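Local coordinates for enoyl-CoA hydratase/isomerase family protein (Ruegeria pomeroyi, PDB 3L3S) that probably acts on acyl-CoA thioesters as a crotonase-superfamily enzyme, perhaps with hydro-lyase activity of the enoyl-CoA hydratase kind, at residues B[118-121]-B[122-125]; B[96-99]-B[100-104]; B[207-210]-B[211-214]; B[46-49]-B[50-53]; B[84-87]-B[88-92]. One frame throughout, in Å; residues are numbered along the deposited sequence.

Contact 1 of 5, residues B[118-121]-B[122-125]; sequences AGLQ and LMAA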
loop_
_atom_site.group_PDB
_atom_site.type_symbol
_atom_site.label_atom_id
_atom_site.label_comp_id
_atom_site.label_asym_id
_atom_site.label_seq_id
_atom_site.Cartn_x
_atom_site.Cartn_y
_atom_site.Cartn_z
ATOM N N ALA B 118 -18.936 11.407 -2.045
ATOM C CA ALA B 118 -18.168 12.368 -1.245
ATOM C C ALA B 118 -18.283 12.089 0.259
ATOM O O ALA B 118 -17.507 12.611 1.057
ATOM C CB ALA B 118 -18.576 13.800 -1.580
ATOM N N GLY B 119 -19.229 11.213 0.604
ATOM C CA GLY B 119 -19.455 10.790 1.973
ATOM C C GLY B 119 -18.417 9.771 2.392
ATOM O O GLY B 119 -18.057 9.688 3.575
ATOM N N LEU B 120 -17.927 8.998 1.421
ATOM C CA LEU B 120 -16.876 8.018 1.681
ATOM C C LEU B 120 -15.531 8.759 1.719
ATOM O O LEU B 120 -14.641 8.377 2.458
ATOM C CB LEU B 120 -16.868 6.912 0.622
ATOM C CG LEU B 120 -15.893 5.739 0.784
ATOM C CD1 LEU B 120 -16.087 5.034 2.118
ATOM C CD2 LEU B 120 -16.087 4.785 -0.354
ATOM N N GLN B 121 -15.443 9.859 0.971
ATOM C CA GLN B 121 -14.253 10.716 0.911
ATOM C C GLN B 121 -13.984 11.388 2.266
ATOM O O GLN B 121 -12.843 11.402 2.725
ATOM C CB GLN B 121 -14.442 11.782 -0.176
ATOM C CG GLN B 121 -13.357 12.845 -0.286
ATOM C CD GLN B 121 -13.550 13.787 -1.459
ATOM O OE1 GLN B 121 -14.643 13.905 -2.029
ATOM N NE2 GLN B 121 -12.477 14.460 -1.835
ATOM N N LEU B 122 -15.046 11.908 2.893
ATOM C CA LEU B 122 -14.994 12.586 4.197
ATOM C C LEU B 122 -14.429 11.652 5.246
ATOM O O LEU B 122 -13.577 12.038 6.057
ATOM C CB LEU B 122 -16.404 13.022 4.630
ATOM C CG LEU B 122 -16.575 13.836 5.927
ATOM C CD1 LEU B 122 -16.034 15.251 5.743
ATOM C CD2 LEU B 122 -18.050 13.879 6.329
HETATM N N MSE B 123 -14.901 10.409 5.180
HETATM C CA MSE B 123 -14.490 9.343 6.072
HETATM C C MSE B 123 -13.032 8.966 5.751
HETATM O O MSE B 123 -12.201 8.884 6.650
HETATM C CB MSE B 123 -15.409 8.137 5.874
HETATM C CG MSE B 123 -15.314 7.106 6.957
HETATM SE SE MSE B 123 -15.497 5.295 6.274
HETATM C CE MSE B 123 -13.835 5.337 5.273
ATOM N N ALA B 124 -12.735 8.804 4.462
ATOM C CA ALA B 124 -11.397 8.458 3.994
ATOM C C ALA B 124 -10.356 9.532 4.301
ATOM O O ALA B 124 -9.194 9.205 4.503
ATOM C CB ALA B 124 -11.414 8.144 2.519
ATOM N N ALA B 125 -10.797 10.791 4.396
ATOM C CA ALA B 125 -9.921 11.931 4.705
ATOM C C ALA B 125 -9.574 12.009 6.194
ATOM O O ALA B 125 -8.626 12.690 6.580
ATOM C CB ALA B 125 -10.548 13.240 4.233
#
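Leu120 and Met123, a selenomethionine, make the apolar touch within this short helix. Their side chains lie alongside one another and point the same way. The meeting atoms are CD1 of Leu120 and CE of Met123, 3.9 Å apart. The Met123 chain bends at its second and third torsions (chi3 67°), and this turns CE back toward the leucine. Phe137 of strand 137-138 packs on both residues.

Backbone hydrogen bonds tie the two halves of the helix. Leu122 N donates to Ala118 O at 3.1 Å. Ala124 N donates to Leu120 O at 2.8 Å. Ala125 N reaches Gln121 O at 2.7 Å, with a bent N-H...O angle of 134°. The methyl groups of the two alanines lie against the same carbonyls: CB of Ala124 is 3.2 Å from Leu120 O, and CB of Ala125 is 3.3 Å from Gln121 O.

The polar end of Gln121 looks outside the segment. Its chain is extended beyond CG (chi2 175°). The amide NE2 is hydrogen-bonded to the hydroxyl of Tyr232 of the third subunit. Met123 O accepts a hydrogen bond from Arg162 of the second subunit.

All eight residues are buried. Helix 118-124 directly follows strand 114-116 of the small parallel sheet. A buried helix straight after this strand is consistent with the crotonase fold, in whose members the start of the corresponding helix borders the oxyanion hole.

Contact 2 of 5, residues B[96-99]-B[100-104]; sequences LMLD and LAHCP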
loop_
_atom_site.group_PDB
_atom_site.type_symbol
_atom_site.label_atom_id
_atom_site.label_comp_id
_atom_site.label_asym_id
_atom_site.label_seq_id
_atom_site.Cartn_x
_atom_site.Cartn_y
_atom_site.Cartn_z
ATOM N N LEU B 96 -11.551 21.524 1.579
ATOM C CA LEU B 96 -11.945 21.008 2.893
ATOM C C LEU B 96 -11.241 19.680 3.154
ATOM O O LEU B 96 -10.553 19.518 4.175
ATOM C CB LEU B 96 -13.467 20.817 2.966
ATOM C CG LEU B 96 -14.088 19.883 4.020
ATOM C CD1 LEU B 96 -14.029 20.491 5.409
ATOM C CD2 LEU B 96 -15.517 19.563 3.632
HETATM N N MSE B 97 -11.347 18.782 2.177
HETATM C CA MSE B 97 -10.767 17.446 2.259
HETATM C C MSE B 97 -9.253 17.436 2.384
HETATM O O MSE B 97 -8.696 16.571 3.057
HETATM C CB MSE B 97 -11.211 16.605 1.067
HETATM C CG MSE B 97 -12.710 16.474 0.924
HETATM SE SE MSE B 97 -13.524 15.574 2.406
HETATM C CE MSE B 97 -15.403 15.778 1.903
ATOM N N LEU B 98 -8.612 18.451 1.799
ATOM C CA LEU B 98 -7.159 18.621 1.845
ATOM C C LEU B 98 -6.775 19.011 3.269
ATOM O O LEU B 98 -6.024 18.290 3.932
ATOM C CB LEU B 98 -6.712 19.724 0.875
ATOM C CG LEU B 98 -5.668 19.442 -0.214
ATOM C CD1 LEU B 98 -5.380 20.732 -0.991
ATOM C CD2 LEU B 98 -4.383 18.866 0.378
ATOM N N ASP B 99 -7.385 20.101 3.743
ATOM C CA ASP B 99 -7.195 20.653 5.094
ATOM C C ASP B 99 -7.465 19.640 6.213
ATOM O O ASP B 99 -6.816 19.684 7.253
ATOM C CB ASP B 99 -8.147 21.839 5.306
ATOM C CG ASP B 99 -7.550 23.173 4.904
ATOM O OD1 ASP B 99 -6.504 23.228 4.210
ATOM O OD2 ASP B 99 -8.155 24.190 5.296
ATOM N N LEU B 100 -8.449 18.764 5.986
ATOM C CA LEU B 100 -8.858 17.725 6.929
ATOM C C LEU B 100 -7.869 16.556 7.000
ATOM O O LEU B 100 -7.622 16.009 8.082
ATOM C CB LEU B 100 -10.276 17.234 6.584
ATOM C CG LEU B 100 -10.921 16.148 7.452
ATOM C CD1 LEU B 100 -11.099 16.654 8.881
ATOM C CD2 LEU B 100 -12.240 15.700 6.856
ATOM N N ALA B 101 -7.301 16.185 5.856
ATOM C CA ALA B 101 -6.329 15.096 5.806
ATOM C C ALA B 101 -4.967 15.570 6.297
ATOM O O ALA B 101 -4.249 14.802 6.934
ATOM C CB ALA B 101 -6.231 14.522 4.412
ATOM N N HIS B 102 -4.653 16.844 6.043
ATOM C CA HIS B 102 -3.383 17.462 6.470
ATOM C C HIS B 102 -3.497 18.163 7.839
ATOM O O HIS B 102 -2.583 18.888 8.251
ATOM C CB HIS B 102 -2.874 18.475 5.428
ATOM C CG HIS B 102 -2.253 17.862 4.204
ATOM N ND1 HIS B 102 -2.048 16.506 4.054
ATOM C CD2 HIS B 102 -1.800 18.435 3.062
ATOM C CE1 HIS B 102 -1.501 16.271 2.874
ATOM N NE2 HIS B 102 -1.341 17.425 2.251
ATOM N N CYS B 103 -4.609 17.934 8.542
ATOM C CA CYS B 103 -4.859 18.524 9.861
ATOM C C CYS B 103 -3.948 17.891 10.919
ATOM O O CYS B 103 -3.988 16.681 11.113
ATOM C CB CYS B 103 -6.330 18.334 10.251
ATOM S SG CYS B 103 -6.815 18.983 11.872
ATOM N N PRO B 104 -3.108 18.705 11.603
ATOM C CA PRO B 104 -2.172 18.249 12.646
ATOM C C PRO B 104 -2.837 17.511 13.809
ATOM O O PRO B 104 -2.224 16.634 14.405
ATOM C CB PRO B 104 -1.538 19.550 13.126
ATOM C CG PRO B 104 -1.577 20.401 11.925
ATOM C CD PRO B 104 -2.954 20.158 11.403
#
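The imidazole of His102 lies beside the Leu98 side chain, and both point the same way. CD2 of Leu98 comes obliquely to the ring, 3.7 Å from CD2 of His102. The first torsion of His102 (chi1 -76°) sets the ring beside its own backbone N, on the side of the helix where Leu98 projects. Leu228 of the third subunit packs on His102. The other flat group, the carboxylate of Asp99, turns away to helix 32-45, where OD2 is hydrogen-bonded to NE2 of His39.

This is the C-terminal end of helix 84-101. His102 is the first residue to leave helical backbone angles, yet its N still donates to Leu98 O at 2.9 Å, with an N-H...O angle of 154°. Ala101 N shares that carbonyl through a weak bond of 3.1 Å. Its straighter bond goes to Met97 O at 3.2 Å. One residue earlier, Leu100 N donates to Leu96 O at 2.9 Å.

Two CB atoms also lie against carbonyls. CB of Leu100 sits 3.3 Å from Leu96 O. CB of Cys103 is equally near Asp99 O. Leu100 and the selenomethionine Met97 both pack on Leu122 of helix 118-124, while Leu96 packs on Ile35 and Leu38 of helix 32-45.

Contact 3 of 5, residues B[207-210]-B[211-214]; sequences ARNQ and APLR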
loop_
_atom_site.group_PDB
_atom_site.type_symbol
_atom_site.label_atom_id
_atom_site.label_comp_id
_atom_site.label_asym_id
_atom_site.label_seq_id
_atom_site.Cartn_x
_atom_site.Cartn_y
_atom_site.Cartn_z
ATOM N N ALA B 207 -5.793 13.399 26.053
ATOM C CA ALA B 207 -5.119 13.390 27.354
ATOM C C ALA B 207 -3.581 13.295 27.343
ATOM O O ALA B 207 -2.943 13.535 28.375
ATOM C CB ALA B 207 -5.707 12.275 28.225
ATOM N N ARG B 208 -2.988 12.961 26.191
ATOM C CA ARG B 208 -1.522 12.850 26.087
ATOM C C ARG B 208 -0.861 14.196 25.835
ATOM O O ARG B 208 -1.542 15.192 25.579
ATOM C CB ARG B 208 -1.076 11.875 24.975
ATOM C CG ARG B 208 -2.173 11.089 24.330
ATOM C CD ARG B 208 -1.926 9.606 24.271
ATOM N NE ARG B 208 -1.602 9.022 25.564
ATOM C CZ ARG B 208 -1.857 7.764 25.912
ATOM N NH1 ARG B 208 -2.451 6.926 25.064
ATOM N NH2 ARG B 208 -1.522 7.342 27.123
ATOM N N ASN B 209 0.473 14.202 25.913
ATOM C CA ASN B 209 1.303 15.386 25.668
ATOM C C ASN B 209 1.089 15.794 24.204
ATOM O O ASN B 209 1.495 15.097 23.273
ATOM C CB ASN B 209 2.761 15.038 25.975
ATOM C CG ASN B 209 3.689 16.229 25.903
ATOM O OD1 ASN B 209 3.270 17.375 25.983
ATOM N ND2 ASN B 209 4.964 15.952 25.721
ATOM N N GLN B 210 0.364 16.891 24.040
ATOM C CA GLN B 210 -0.037 17.414 22.738
ATOM C C GLN B 210 0.982 17.859 21.693
ATOM O O GLN B 210 0.846 17.479 20.528
ATOM C CB GLN B 210 -1.108 18.496 22.928
ATOM C CG GLN B 210 -2.381 18.011 23.646
ATOM C CD GLN B 210 -3.089 16.876 22.916
ATOM O OE1 GLN B 210 -3.670 17.076 21.851
ATOM N NE2 GLN B 210 -3.034 15.681 23.485
ATOM N N ALA B 211 2.005 18.623 22.087
ATOM C CA ALA B 211 3.004 19.099 21.122
ATOM C C ALA B 211 3.705 18.002 20.290
ATOM O O ALA B 211 3.832 18.172 19.077
ATOM C CB ALA B 211 4.007 20.080 21.780
ATOM N N PRO B 212 4.126 16.861 20.911
ATOM C CA PRO B 212 4.774 15.814 20.111
ATOM C C PRO B 212 3.780 15.046 19.237
ATOM O O PRO B 212 4.172 14.454 18.227
ATOM C CB PRO B 212 5.346 14.876 21.173
ATOM C CG PRO B 212 5.647 15.748 22.275
ATOM C CD PRO B 212 4.405 16.601 22.338
ATOM N N LEU B 213 2.506 15.055 19.650
ATOM C CA LEU B 213 1.412 14.373 18.950
ATOM C C LEU B 213 1.132 15.056 17.617
ATOM O O LEU B 213 1.039 14.386 16.590
ATOM C CB LEU B 213 0.133 14.413 19.802
ATOM C CG LEU B 213 -1.035 13.416 19.760
ATOM C CD1 LEU B 213 -2.252 14.119 20.325
ATOM C CD2 LEU B 213 -1.356 12.892 18.383
ATOM N N ARG B 214 0.961 16.377 17.658
ATOM C CA ARG B 214 0.663 17.174 16.464
ATOM C C ARG B 214 1.830 17.248 15.510
ATOM O O ARG B 214 1.656 17.066 14.305
ATOM C CB ARG B 214 0.192 18.567 16.849
ATOM C CG ARG B 214 -1.160 18.517 17.494
ATOM C CD ARG B 214 -1.473 19.756 18.267
ATOM N NE ARG B 214 -2.496 19.452 19.258
ATOM C CZ ARG B 214 -3.043 20.343 20.072
ATOM N NH1 ARG B 214 -2.675 21.620 20.019
ATOM N NH2 ARG B 214 -3.954 19.945 20.951
#
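Gln210 and Arg214 meet through their side chains and their backbones. Among the hydrogen bonds, NH2 of Arg214 donates to OE1 of Gln210 at 3.0 Å. The donor lies in the carbonyl plane, on a lone pair of OE1, although OE1 lies 26° out of the guanidinium plane. The amide and guanidinium planes are turned 72° apart. The other end of the amide is also held. NE2 of Gln210 donates to Arg208 O at 2.6 Å, nearly straight at 168°, with the oxygen close to the amide plane. The same NE2 also donates a hydrogen bond to Leu205 O. With both ends engaged, the amide is fixed in its rotation. The Gln210 chain bends at its second torsion, which folds the amide back toward the preceding loop.

The contact lies where the loop after helix 194-207 runs into helix 210-223. Arg214 N closes the first turn on Gln210 O at 3.1 Å. Leu213 N gives the same carbonyl a weak bond.

Van der Waals contacts accompany these bonds. CB of Gln210 lies over one face of the Arg214 guanidinium, offset toward its rim. CD1 of Leu213 runs beside the Gln210 amide, 3.6 Å from NE2. Asn209 and Pro212 cross at about a right angle, with ND2 of Asn209 at 3.5 Å from CD of the proline. The polar partners of ND2 lie elsewhere: OD1 of Asp245 and, across the trimer interface, O of Gly145 of the second subunit. Leu213 packs on Leu169 of that subunit, while His52 touches both Gln210 and Arg214.

Contact 4 of 5, residues B[46-49]-B[50-53]; sequences MGDD and HVHV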
loop_
_atom_site.group_PDB
_atom_site.type_symbol
_atom_site.label_atom_id
_atom_site.label_comp_id
_atom_site.label_asym_id
_atom_site.label_seq_id
_atom_site.Cartn_x
_atom_site.Cartn_y
_atom_site.Cartn_z
HETATM N N MSE B 46 -8.523 24.030 14.459
HETATM C CA MSE B 46 -7.071 24.001 14.272
HETATM C C MSE B 46 -6.367 25.187 14.925
HETATM O O MSE B 46 -5.151 25.144 15.145
HETATM C CB MSE B 46 -6.724 23.916 12.785
HETATM C CG MSE B 46 -6.762 22.501 12.255
HETATM SE SE MSE B 46 -6.872 22.310 10.312
HETATM C CE MSE B 46 -5.355 23.407 9.732
ATOM N N GLY B 47 -7.151 26.213 15.265
ATOM C CA GLY B 47 -6.625 27.407 15.906
ATOM C C GLY B 47 -6.974 27.519 17.381
ATOM O O GLY B 47 -6.508 28.437 18.056
ATOM N N ASP B 48 -7.750 26.561 17.887
ATOM C CA ASP B 48 -8.194 26.528 19.285
ATOM C C ASP B 48 -7.373 25.514 20.103
ATOM O O ASP B 48 -7.415 24.313 19.838
ATOM C CB ASP B 48 -9.692 26.170 19.320
ATOM C CG ASP B 48 -10.384 26.531 20.633
ATOM O OD1 ASP B 48 -9.706 26.729 21.668
ATOM O OD2 ASP B 48 -11.638 26.592 20.623
ATOM N N ASP B 49 -6.684 26.011 21.133
ATOM C CA ASP B 49 -5.843 25.199 22.025
ATOM C C ASP B 49 -6.655 24.221 22.875
ATOM O O ASP B 49 -6.110 23.237 23.383
ATOM C CB ASP B 49 -5.027 26.097 22.965
ATOM C CG ASP B 49 -3.841 26.766 22.283
ATOM O OD1 ASP B 49 -3.980 27.256 21.140
ATOM O OD2 ASP B 49 -2.763 26.828 22.917
ATOM N N HIS B 50 -7.952 24.509 23.025
ATOM C CA HIS B 50 -8.876 23.684 23.805
ATOM C C HIS B 50 -9.295 22.433 23.050
ATOM O O HIS B 50 -9.569 21.398 23.662
ATOM C CB HIS B 50 -10.111 24.487 24.219
ATOM C CG HIS B 50 -9.940 25.243 25.499
ATOM N ND1 HIS B 50 -9.554 26.567 25.537
ATOM C CD2 HIS B 50 -10.090 24.857 26.788
ATOM C CE1 HIS B 50 -9.471 26.961 26.796
ATOM N NE2 HIS B 50 -9.792 25.943 27.575
ATOM N N VAL B 51 -9.331 22.546 21.721
ATOM C CA VAL B 51 -9.675 21.431 20.836
ATOM C C VAL B 51 -8.410 20.607 20.582
ATOM O O VAL B 51 -7.465 21.085 19.957
ATOM C CB VAL B 51 -10.243 21.938 19.487
ATOM C CG1 VAL B 51 -10.493 20.765 18.518
ATOM C CG2 VAL B 51 -11.527 22.721 19.726
ATOM N N HIS B 52 -8.400 19.379 21.086
ATOM C CA HIS B 52 -7.256 18.491 20.927
ATOM C C HIS B 52 -7.483 17.442 19.841
ATOM O O HIS B 52 -6.563 17.106 19.101
ATOM C CB HIS B 52 -6.919 17.799 22.254
ATOM C CG HIS B 52 -6.442 18.722 23.344
ATOM N ND1 HIS B 52 -6.000 18.251 24.561
ATOM C CD2 HIS B 52 -6.365 20.073 23.417
ATOM C CE1 HIS B 52 -5.680 19.270 25.339
ATOM N NE2 HIS B 52 -5.891 20.387 24.669
ATOM N N VAL B 53 -8.698 16.892 19.781
ATOM C CA VAL B 53 -9.067 15.868 18.792
ATOM C C VAL B 53 -10.438 16.127 18.162
ATOM O O VAL B 53 -11.334 16.682 18.807
ATOM C CB VAL B 53 -9.039 14.420 19.391
ATOM C CG1 VAL B 53 -7.633 13.953 19.607
ATOM C CG2 VAL B 53 -9.728 14.374 20.708
#
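The chain makes a type I beta-turn with Asp49 and His50 at its corners, and Val51 N donates to Asp48 O at 3.2 Å, from well above the carbonyl plane. The Asp48 side chain adds a second tie. Its OD1 accepts a hydrogen bond from His50 N at 3.1 Å, with an N-H...O angle of 160°. The donor comes from above the carboxylate plane. This bond from an aspartate side chain to the backbone N two residues on is that of an Asx turn. Asp48 has CG anti to its own N (chi1 -161°), which brings the carboxylate within reach of His50 N.

The same OD1 lies in the plane of the His50 ring, at its edge, and 3.4 Å from CB of His50. Ring and carboxylate planes are 77° apart. The Asp48 and Val51 side chains cross at about a right angle, with CB of Asp48 3.9 Å from CG2 of Val51. Further on, Asp49 O lies at the edge of the His52 ring, in its plane, 3.1 Å from NE2. The other ring nitrogen, ND1, is hydrogen-bonded to Ala206 O.

The loop joins helix 32-45 to strand 53-58. Val51 packs on Leu18 of strand 17-22, and Val51 O accepts a hydrogen bond from NZ of Lys105. His52 reaches across to Gln210 and Arg214 of helix 210-223, and Val53 enters the sheet against helix 194-207.

Contact 5 of 5, residues B[84-87]-B[88-92]; sequences AFVT and DLFEA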
loop_
_atom_site.group_PDB
_atom_site.type_symbol
_atom_site.label_atom_id
_atom_site.label_comp_id
_atom_site.label_asym_id
_atom_site.label_seq_id
_atom_site.Cartn_x
_atom_site.Cartn_y
_atom_site.Cartn_z
ATOM N N ALA B 84 -20.262 27.369 -13.205
ATOM C CA ALA B 84 -19.742 28.203 -12.111
ATOM C C ALA B 84 -20.070 27.715 -10.697
ATOM O O ALA B 84 -19.255 27.857 -9.779
ATOM C CB ALA B 84 -20.189 29.651 -12.290
ATOM N N PHE B 85 -21.240 27.094 -10.549
ATOM C CA PHE B 85 -21.681 26.556 -9.268
ATOM C C PHE B 85 -20.986 25.232 -8.955
ATOM O O PHE B 85 -20.604 24.997 -7.810
ATOM C CB PHE B 85 -23.210 26.385 -9.242
ATOM C CG PHE B 85 -23.722 25.643 -8.039
ATOM C CD1 PHE B 85 -23.761 26.268 -6.780
ATOM C CD2 PHE B 85 -24.077 24.280 -8.143
ATOM C CE1 PHE B 85 -24.138 25.542 -5.627
ATOM C CE2 PHE B 85 -24.453 23.546 -7.006
ATOM C CZ PHE B 85 -24.480 24.179 -5.745
ATOM N N VAL B 86 -20.920 24.343 -9.943
ATOM C CA VAL B 86 -20.277 23.044 -9.769
ATOM C C VAL B 86 -18.753 23.186 -9.579
ATOM O O VAL B 86 -18.152 22.444 -8.806
ATOM C CB VAL B 86 -20.729 22.059 -10.898
ATOM C CG1 VAL B 86 -19.572 21.385 -11.625
ATOM C CG2 VAL B 86 -21.679 21.025 -10.314
ATOM N N THR B 87 -18.177 24.223 -10.192
ATOM C CA THR B 87 -16.750 24.528 -10.096
ATOM C C THR B 87 -16.435 25.074 -8.698
ATOM O O THR B 87 -15.414 24.723 -8.111
ATOM C CB THR B 87 -16.319 25.530 -11.203
ATOM O OG1 THR B 87 -16.600 24.962 -12.491
ATOM C CG2 THR B 87 -14.832 25.837 -11.135
ATOM N N ASP B 88 -17.346 25.880 -8.156
ATOM C CA ASP B 88 -17.202 26.454 -6.816
ATOM C C ASP B 88 -17.382 25.351 -5.763
ATOM O O ASP B 88 -16.629 25.293 -4.784
ATOM C CB ASP B 88 -18.230 27.582 -6.612
ATOM C CG ASP B 88 -18.274 28.091 -5.184
ATOM O OD1 ASP B 88 -17.410 28.909 -4.811
ATOM O OD2 ASP B 88 -19.156 27.641 -4.427
ATOM N N LEU B 89 -18.353 24.468 -6.016
ATOM C CA LEU B 89 -18.701 23.346 -5.143
ATOM C C LEU B 89 -17.540 22.379 -4.938
ATOM O O LEU B 89 -17.123 22.162 -3.806
ATOM C CB LEU B 89 -19.934 22.592 -5.693
ATOM C CG LEU B 89 -20.497 21.341 -4.997
ATOM C CD1 LEU B 89 -21.116 21.678 -3.653
ATOM C CD2 LEU B 89 -21.537 20.690 -5.890
ATOM N N PHE B 90 -17.000 21.863 -6.041
ATOM C CA PHE B 90 -15.892 20.914 -6.010
ATOM C C PHE B 90 -14.550 21.469 -5.519
ATOM O O PHE B 90 -13.833 20.769 -4.794
ATOM C CB PHE B 90 -15.750 20.203 -7.361
ATOM C CG PHE B 90 -16.963 19.397 -7.760
ATOM C CD1 PHE B 90 -17.676 18.629 -6.813
ATOM C CD2 PHE B 90 -17.426 19.427 -9.083
ATOM C CE1 PHE B 90 -18.845 17.904 -7.184
ATOM C CE2 PHE B 90 -18.590 18.707 -9.471
ATOM C CZ PHE B 90 -19.300 17.948 -8.514
ATOM N N GLU B 91 -14.233 22.724 -5.877
ATOM C CA GLU B 91 -12.991 23.379 -5.431
ATOM C C GLU B 91 -13.014 23.628 -3.920
ATOM O O GLU B 91 -11.980 23.512 -3.243
ATOM C CB GLU B 91 -12.736 24.693 -6.189
ATOM C CG GLU B 91 -12.123 24.494 -7.587
ATOM C CD GLU B 91 -12.142 25.741 -8.485
ATOM O OE1 GLU B 91 -11.756 25.598 -9.664
ATOM O OE2 GLU B 91 -12.542 26.846 -8.046
ATOM N N ALA B 92 -14.211 23.902 -3.395
ATOM C CA ALA B 92 -14.402 24.135 -1.964
ATOM C C ALA B 92 -14.420 22.806 -1.226
ATOM O O ALA B 92 -13.968 22.726 -0.079
ATOM C CB ALA B 92 -15.676 24.890 -1.713
#
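Val86 and Phe90 lie side by side, one turn apart, and point the same way. CG1 of the valine is 3.6 Å from CE2 of the phenylalanine. The ring is also close to the backbone, with CD2 3.1 Å from Val86 O. On a neighbouring flank, CD2 of Leu89 comes obliquely to the Phe85 ring, 4.2 Å from CE2 of Phe85. Around this apolar strip, Phe90 makes edge-to-face stacks with His67 and with Phe243 of the third subunit. Val240 of that subunit packs on Val86.

The segment is the first part of helix 84-101, and its bonds follow the regular i to i+4 pattern. Phe90 N donates to Val86 O at 3.1 Å, almost straight at 173°. Leu89 N reaches Phe85 O at 2.9 Å. Asp88 N donates to Ala84 O and Glu91 N to Thr87 O, each at 3.2 Å.

Toward the polar edge, Thr87 and Glu91 run alongside each other. The touching branch of Thr87 is the methyl CG2, 3.4 Å from OE1 of Glu91. The Thr87 hydroxyl stands beside the backbone N (chi1 -59°) and is hydrogen-bonded to Arg83 O. The Asp88 carboxylate forms a salt bridge from OD2 to NE of Arg32, which ties the helix to helix 32-45.

In the fold
Along the chain the order is contact 4, 5, 2, 1, 3. Contacts 5 and 2 lie on the same helix, 84-101, with centres about 18 Å apart. Contact 1, on helix 118-124, packs against contact 2 through Met97, with centres about 12 Å apart. Contact 4, the loop before strand 53-58, touches contact 2 through Met46 and Cys103, and touches contact 3 through His52. Contacts 3 and 5 are the farthest apart, about 36 Å between centres, on opposite sides of the chain's centre. Contacts 1, 2 and 5 touch the third subunit of the trimer, and contacts 1 and 3 the second, while contact 4 touches neither.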